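Local structure of Lin1840 protein (Listeria innocua serovar 6a, 4ZOB) at residues 269-274 and 301-306; 189-194 and 233-238. The protein probably hydrolyses terminal, non-reducing beta-D-glucosyl residues, releasing beta-D-glucose, as a family 3 glycoside hydrolase. The protein carries 1 engineered substitution. All coordinates share one frame; numbering follows the deposited sequence.

Interaction 1: residues 269-274 and 301-306. With LGC (D-glucono-1,5-lactone), chain C.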
loop_
_atom_site.group_PDB
_atom_site.type_symbol
_atom_site.label_atom_id
_atom_site.label_comp_id
_atom_site.label_asym_id
_atom_site.label_seq_id
_atom_site.Cartn_x
_atom_site.Cartn_y
_atom_site.Cartn_z
ATOM N N SER A 269 26.783 5.906 -1.483
ATOM C CA SER A 269 25.857 4.825 -1.710
ATOM C C SER A 269 25.557 4.045 -0.442
ATOM O O SER A 269 26.324 4.035 0.489
ATOM C CB SER A 269 26.406 3.901 -2.773
ATOM O OG SER A 269 27.308 2.988 -2.235
ATOM N N ASP A 270 24.416 3.394 -0.406
ATOM C CA ASP A 270 24.135 2.448 0.638
ATOM C C ASP A 270 24.879 1.187 0.244
ATOM O O ASP A 270 25.439 1.102 -0.842
ATOM C CB ASP A 270 22.633 2.227 0.841
ATOM C CG ASP A 270 22.292 1.725 2.246
ATOM O OD1 ASP A 270 23.156 1.173 2.916
ATOM O OD2 ASP A 270 21.173 1.855 2.694
ATOM N N TRP A 271 24.889 0.210 1.125
ATOM C CA TRP A 271 25.754 -0.910 0.981
ATOM C C TRP A 271 25.434 -1.729 -0.230
ATOM O O TRP A 271 24.485 -2.458 -0.262
ATOM C CB TRP A 271 25.610 -1.765 2.218
ATOM C CG TRP A 271 26.557 -2.859 2.235
ATOM C CD1 TRP A 271 26.586 -3.942 1.398
ATOM C CD2 TRP A 271 27.678 -3.008 3.090
ATOM N NE1 TRP A 271 27.627 -4.739 1.696
ATOM C CE2 TRP A 271 28.319 -4.217 2.717
ATOM C CE3 TRP A 271 28.194 -2.274 4.122
ATOM C CZ2 TRP A 271 29.438 -4.676 3.348
ATOM C CZ3 TRP A 271 29.319 -2.738 4.751
ATOM C CH2 TRP A 271 29.927 -3.920 4.369
ATOM N N GLY A 272 26.288 -1.616 -1.216
ATOM C CA GLY A 272 26.168 -2.311 -2.463
ATOM C C GLY A 272 25.095 -1.771 -3.372
ATOM O O GLY A 272 24.750 -2.386 -4.345
ATOM N N ALA A 273 24.561 -0.612 -3.067
ATOM C CA ALA A 273 23.432 -0.151 -3.876
ATOM C C ALA A 273 23.910 0.156 -5.299
ATOM O O ALA A 273 23.135 0.106 -6.240
ATOM C CB ALA A 273 22.736 1.043 -3.227
ATOM N N VAL A 274 25.199 0.444 -5.452
ATOM C CA VAL A 274 25.776 0.656 -6.797
ATOM C C VAL A 274 25.782 -0.627 -7.646
ATOM O O VAL A 274 25.138 -0.667 -8.667
ATOM C CB VAL A 274 27.165 1.344 -6.736
ATOM C CG1 VAL A 274 27.830 1.377 -8.107
ATOM C CG2 VAL A 274 27.005 2.762 -6.199
ATOM N N GLU A 301 31.355 4.849 -3.341
ATOM C CA GLU A 301 30.799 3.507 -3.379
ATOM C C GLU A 301 31.157 2.665 -2.124
ATOM O O GLU A 301 32.353 2.462 -1.807
ATOM C CB GLU A 301 31.297 2.826 -4.643
ATOM C CG GLU A 301 30.686 1.457 -4.869
ATOM C CD GLU A 301 30.998 0.918 -6.236
ATOM O OE1 GLU A 301 31.617 1.619 -7.060
ATOM O OE2 GLU A 301 30.638 -0.220 -6.467
ATOM N N MET A 302 30.117 2.185 -1.428
ATOM C CA MET A 302 30.260 1.477 -0.156
ATOM C C MET A 302 30.403 -0.030 -0.354
ATOM O O MET A 302 29.420 -0.738 -0.640
ATOM C CB MET A 302 29.062 1.740 0.762
ATOM C CG MET A 302 29.143 1.017 2.097
ATOM S SD MET A 302 27.719 1.279 3.174
ATOM C CE MET A 302 27.876 2.978 3.669
ATOM N N MET A 303 31.630 -0.505 -0.187
ATOM C CA MET A 303 31.934 -1.913 -0.137
ATOM C C MET A 303 31.575 -2.741 -1.362
ATOM O O MET A 303 31.432 -3.959 -1.248
ATOM C CB MET A 303 31.357 -2.520 1.138
ATOM C CG MET A 303 32.399 -2.550 2.247
ATOM S SD MET A 303 33.769 -3.671 1.843
ATOM C CE MET A 303 32.945 -5.245 2.136
ATOM N N THR A 304 31.473 -2.099 -2.530
ATOM C CA THR A 304 31.498 -2.801 -3.819
ATOM C C THR A 304 32.492 -2.153 -4.794
ATOM O O THR A 304 33.005 -1.086 -4.535
ATOM C CB THR A 304 30.098 -2.961 -4.472
ATOM O OG1 THR A 304 29.399 -1.696 -4.525
ATOM C CG2 THR A 304 29.283 -4.035 -3.718
ATOM N N THR A 305 32.705 -2.816 -5.923
ATOM C CA THR A 305 33.835 -2.591 -6.800
ATOM C C THR A 305 33.505 -2.184 -8.239
ATOM O O THR A 305 34.270 -2.472 -9.152
ATOM C CB THR A 305 34.645 -3.903 -6.935
ATOM O OG1 THR A 305 33.876 -4.881 -7.658
ATOM C CG2 THR A 305 35.021 -4.439 -5.573
ATOM N N CYS A 306 32.370 -1.544 -8.466
ATOM C CA CYS A 306 32.051 -1.079 -9.834
ATOM C C CYS A 306 32.940 0.086 -10.254
ATOM O O CYS A 306 33.424 0.140 -11.383
ATOM C CB CYS A 306 30.577 -0.669 -9.965
ATOM S SG CYS A 306 29.439 -2.006 -9.609
HETATM C C1 LGC C . 23.000 -0.823 5.304
HETATM C C2 LGC C . 21.936 0.137 5.753
HETATM O O5 LGC C . 24.367 -0.661 5.752
HETATM O O1 LGC C . 22.738 -1.782 4.567
HETATM O O2 LGC C . 21.082 0.358 4.653
HETATM C C3 LGC C . 22.443 1.522 6.126
HETATM O O3 LGC C . 21.384 2.269 6.800
HETATM C C4 LGC C . 23.780 1.374 6.896
HETATM O O4 LGC C . 24.316 2.647 7.251
HETATM C C5 LGC C . 24.784 0.666 6.012
HETATM C C6 LGC C . 26.185 0.579 6.646
HETATM O O6 LGC C . 26.106 0.280 8.035
HETATM O O HOH W 1 27.483 0.298 -3.596
#
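Met303 lies over one face of the Trp271 ring, the two side chains side by side. Met303 CB makes a CH-pi contact 3.8 Å from the centroid of the six-membered ring of Trp271, and Met303 CG reaches Trp271 CH2 at 3.5 Å. At the ring edge, near its plane, is C6 of the bound gluconolactone. Met302 crosses Trp271 at about a right angle. Its SD lies oblique to the ring, 3.7 Å from Trp271 CE3, a Met-aromatic contact.

The Asp270 carboxylate accepts Trp271 N on the anti side of OD1, at 2.7 Å. Its OD2 lies against the lactone O2. A type II beta turn from Asp270 to Ala273, closed by Ala273 N to Asp270 O, follows a barrel strand and carries Asp270 at the sugar.

The extended Glu301 side chain gathers the residues after it: OE2 receives Thr304 OG1 on its anti lone pair and Cys306 N on the syn side, and OE1 takes Tyr307 N. Val274 CG1 packs 3.6 Å from Glu301 OE2.

Ser269 OG, between its backbone N and carbonyl carbon (chi1 83°), accepts Met302 N at 3.0 Å and donates to Asp270 O. One water donates to Ser269 OG and Thr304 OG1 and accepts from Val274 N.

Residues 269-274 follow strand 266-268; residues 301-306 begin with strand 301-302. Helix 286-295 covers Val274 and Cys306, and Leu61 of strand 59-61 meets Trp271 and both methionines.

Interaction 2: residues 189-194 and 233-238. With LGC (D-glucono-1,5-lactone), chain C.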
loop_
_atom_site.group_PDB
_atom_site.type_symbol
_atom_site.label_atom_id
_atom_site.label_comp_id
_atom_site.label_asym_id
_atom_site.label_seq_id
_atom_site.Cartn_x
_atom_site.Cartn_y
_atom_site.Cartn_z
ATOM N N CYS A 189 25.290 12.202 8.296
ATOM C CA CYS A 189 24.900 11.749 6.961
ATOM C C CYS A 189 23.422 11.401 6.940
ATOM O O CYS A 189 23.004 10.411 7.543
ATOM C CB CYS A 189 25.686 10.518 6.546
ATOM S SG CYS A 189 25.109 9.857 4.951
ATOM N N VAL A 190 22.630 12.215 6.265
ATOM C CA VAL A 190 21.180 11.964 6.164
ATOM C C VAL A 190 20.883 10.728 5.323
ATOM O O VAL A 190 21.496 10.546 4.262
ATOM C CB VAL A 190 20.513 13.173 5.512
ATOM C CG1 VAL A 190 19.207 12.804 4.798
ATOM C CG2 VAL A 190 20.325 14.244 6.558
ATOM N N LYS A 191 19.945 9.887 5.767
ATOM C CA LYS A 191 19.515 8.739 4.935
ATOM C C LYS A 191 18.041 8.467 5.080
ATOM O O LYS A 191 17.457 8.976 6.011
ATOM C CB LYS A 191 20.311 7.488 5.302
ATOM C CG LYS A 191 20.210 7.063 6.764
ATOM C CD LYS A 191 21.250 6.001 7.122
ATOM C CE LYS A 191 20.848 5.211 8.351
ATOM N NZ LYS A 191 21.926 4.254 8.672
ATOM N N HIS A 192 17.409 7.688 4.192
ATOM C CA HIS A 192 17.966 7.152 2.943
ATOM C C HIS A 192 17.262 7.881 1.790
ATOM O O HIS A 192 16.021 7.809 1.680
ATOM C CB HIS A 192 17.694 5.649 2.831
ATOM C CG HIS A 192 18.143 4.866 4.012
ATOM N ND1 HIS A 192 17.408 4.783 5.172
ATOM C CD2 HIS A 192 19.279 4.169 4.231
ATOM C CE1 HIS A 192 18.070 4.062 6.055
ATOM N NE2 HIS A 192 19.213 3.684 5.509
ATOM N N PHE A 193 18.043 8.559 0.949
ATOM C CA PHE A 193 17.491 9.412 -0.116
ATOM C C PHE A 193 17.125 8.543 -1.323
ATOM O O PHE A 193 18.047 8.026 -1.953
ATOM C CB PHE A 193 18.519 10.490 -0.523
ATOM C CG PHE A 193 17.902 11.738 -1.063
ATOM C CD1 PHE A 193 17.289 12.621 -0.224
ATOM C CD2 PHE A 193 17.930 12.011 -2.415
ATOM C CE1 PHE A 193 16.699 13.781 -0.722
ATOM C CE2 PHE A 193 17.340 13.146 -2.926
ATOM C CZ PHE A 193 16.728 14.040 -2.078
ATOM N N ALA A 194 15.831 8.325 -1.637
ATOM C CA ALA A 194 14.676 8.844 -0.880
ATOM C C ALA A 194 13.487 7.878 -0.828
ATOM O O ALA A 194 13.379 6.953 -1.630
ATOM C CB ALA A 194 14.221 10.172 -1.458
ATOM N N LEU A 233 26.844 14.985 4.945
ATOM C CA LEU A 233 26.694 13.960 3.879
ATOM C C LEU A 233 25.244 13.512 3.634
ATOM O O LEU A 233 24.366 13.712 4.469
ATOM C CB LEU A 233 27.517 12.700 4.167
ATOM C CG LEU A 233 29.040 12.706 4.243
ATOM C CD1 LEU A 233 29.519 13.260 5.583
ATOM C CD2 LEU A 233 29.543 11.290 4.052
ATOM N N VAL A 234 25.026 12.893 2.482
ATOM C CA VAL A 234 23.810 12.151 2.205
ATOM C C VAL A 234 24.139 10.755 1.703
ATOM O O VAL A 234 25.115 10.549 0.996
ATOM C CB VAL A 234 22.935 12.882 1.182
ATOM C CG1 VAL A 234 21.717 12.060 0.821
ATOM C CG2 VAL A 234 22.464 14.210 1.756
ATOM N N MET A 235 23.298 9.796 2.091
ATOM C CA MET A 235 23.382 8.426 1.598
ATOM C C MET A 235 22.183 8.109 0.710
ATOM O O MET A 235 21.042 8.497 1.024
ATOM C CB MET A 235 23.433 7.459 2.765
ATOM C CG MET A 235 23.594 6.001 2.354
ATOM S SD MET A 235 23.264 4.864 3.718
ATOM C CE MET A 235 24.748 5.132 4.679
ATOM N N THR A 236 22.446 7.395 -0.386
ATOM C CA THR A 236 21.392 6.894 -1.264
ATOM C C THR A 236 20.517 5.791 -0.617
ATOM O O THR A 236 20.867 5.192 0.428
ATOM C CB THR A 236 21.961 6.320 -2.580
ATOM O OG1 THR A 236 22.527 5.003 -2.375
ATOM C CG2 THR A 236 23.002 7.292 -3.226
ATOM N N ALA A 237 19.384 5.520 -1.282
ATOM C CA ALA A 237 18.429 4.519 -0.847
ATOM C C ALA A 237 18.478 3.226 -1.668
ATOM O O ALA A 237 18.725 3.241 -2.881
ATOM C CB ALA A 237 17.006 5.115 -0.890
ATOM N N PHE A 238 18.185 2.102 -1.023
ATOM C CA PHE A 238 18.081 0.837 -1.763
ATOM C C PHE A 238 16.926 0.747 -2.795
ATOM O O PHE A 238 17.007 -0.023 -3.791
ATOM C CB PHE A 238 17.925 -0.315 -0.781
ATOM C CG PHE A 238 19.195 -0.693 -0.085
ATOM C CD1 PHE A 238 20.356 -0.913 -0.807
ATOM C CD2 PHE A 238 19.219 -0.853 1.294
ATOM C CE1 PHE A 238 21.529 -1.303 -0.174
ATOM C CE2 PHE A 238 20.377 -1.214 1.940
ATOM C CZ PHE A 238 21.547 -1.442 1.202
HETATM C C1 LGC C . 23.000 -0.823 5.304
HETATM C C2 LGC C . 21.936 0.137 5.753
HETATM O O5 LGC C . 24.367 -0.661 5.752
HETATM O O1 LGC C . 22.738 -1.782 4.567
HETATM O O2 LGC C . 21.082 0.358 4.653
HETATM C C3 LGC C . 22.443 1.522 6.126
HETATM O O3 LGC C . 21.384 2.269 6.800
HETATM C C4 LGC C . 23.780 1.374 6.896
HETATM O O4 LGC C . 24.316 2.647 7.251
HETATM C C5 LGC C . 24.784 0.666 6.012
HETATM C C6 LGC C . 26.185 0.579 6.646
HETATM O O6 LGC C . 26.106 0.280 8.035
#
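Met235 lies alongside Lys191 and His192, pointing the same way, and all three reach the bound gluconolactone. Met235 SD lies 4.1 Å from both Lys191 CD and His192 CD2. To the His192 ring the sulfur is oblique. Lys191 CB packs over one face of that ring, offset toward the rim. Lys191 sets off with chi1 58° and then stays extended, which carries NZ to the sugar. NZ donates to the lactone O3 at 2.8 Å and weakly to O4, and also bonds Phe135 O. His192 NE2 meets the same O3 at 2.9 Å in a nearly straight bond, so O3 is gripped from two side chains. Phe238 turns its ring edge to the lactone O1, in plane.

Cys189 SG touches the backbone of the next strand, 3.4 Å from Met235 N. The end of Phe193 leads away from 233-238, but its CB packs 3.8 Å from Val234 CG1.

The two strands are parallel. Val190 N bonds Leu233 O, Met235 N bonds Val190 O at 2.9 Å, and Phe193 N bonds Met235 O. A beta bulge shifts the register between Val190 and Phe193. The peptide bonds before His192 and Ala194 are cis.

Neighbouring parallel strands joined through a helical connection, with sugar-binding side chains at their C-terminal ends, are typical of the TIM-barrel-like N-terminal domain of family 3 glycosidases.

Overall arrangement
Along the chain, interaction 2 comes first. It closes the connection between residues 194 and 233, which includes helices 212-219 and 221-228, and pairs strands 187-193 and 233-236. The chain then passes through strand 266-268 to interaction 1. This closes the connection from 274 to 301, with helix 286-295, and brings in strand 301-302, which lies beside the first strand, 23-25. The contacts are in series and neither nest nor cross. The centres of interactions 1 and 2 are 13 Å apart. They touch directly: Asp270 N probably bonds Thr236 OG1, and Phe238 packs on Asp270 and Trp271. Together they line one gluconolactone site in the barrel domain.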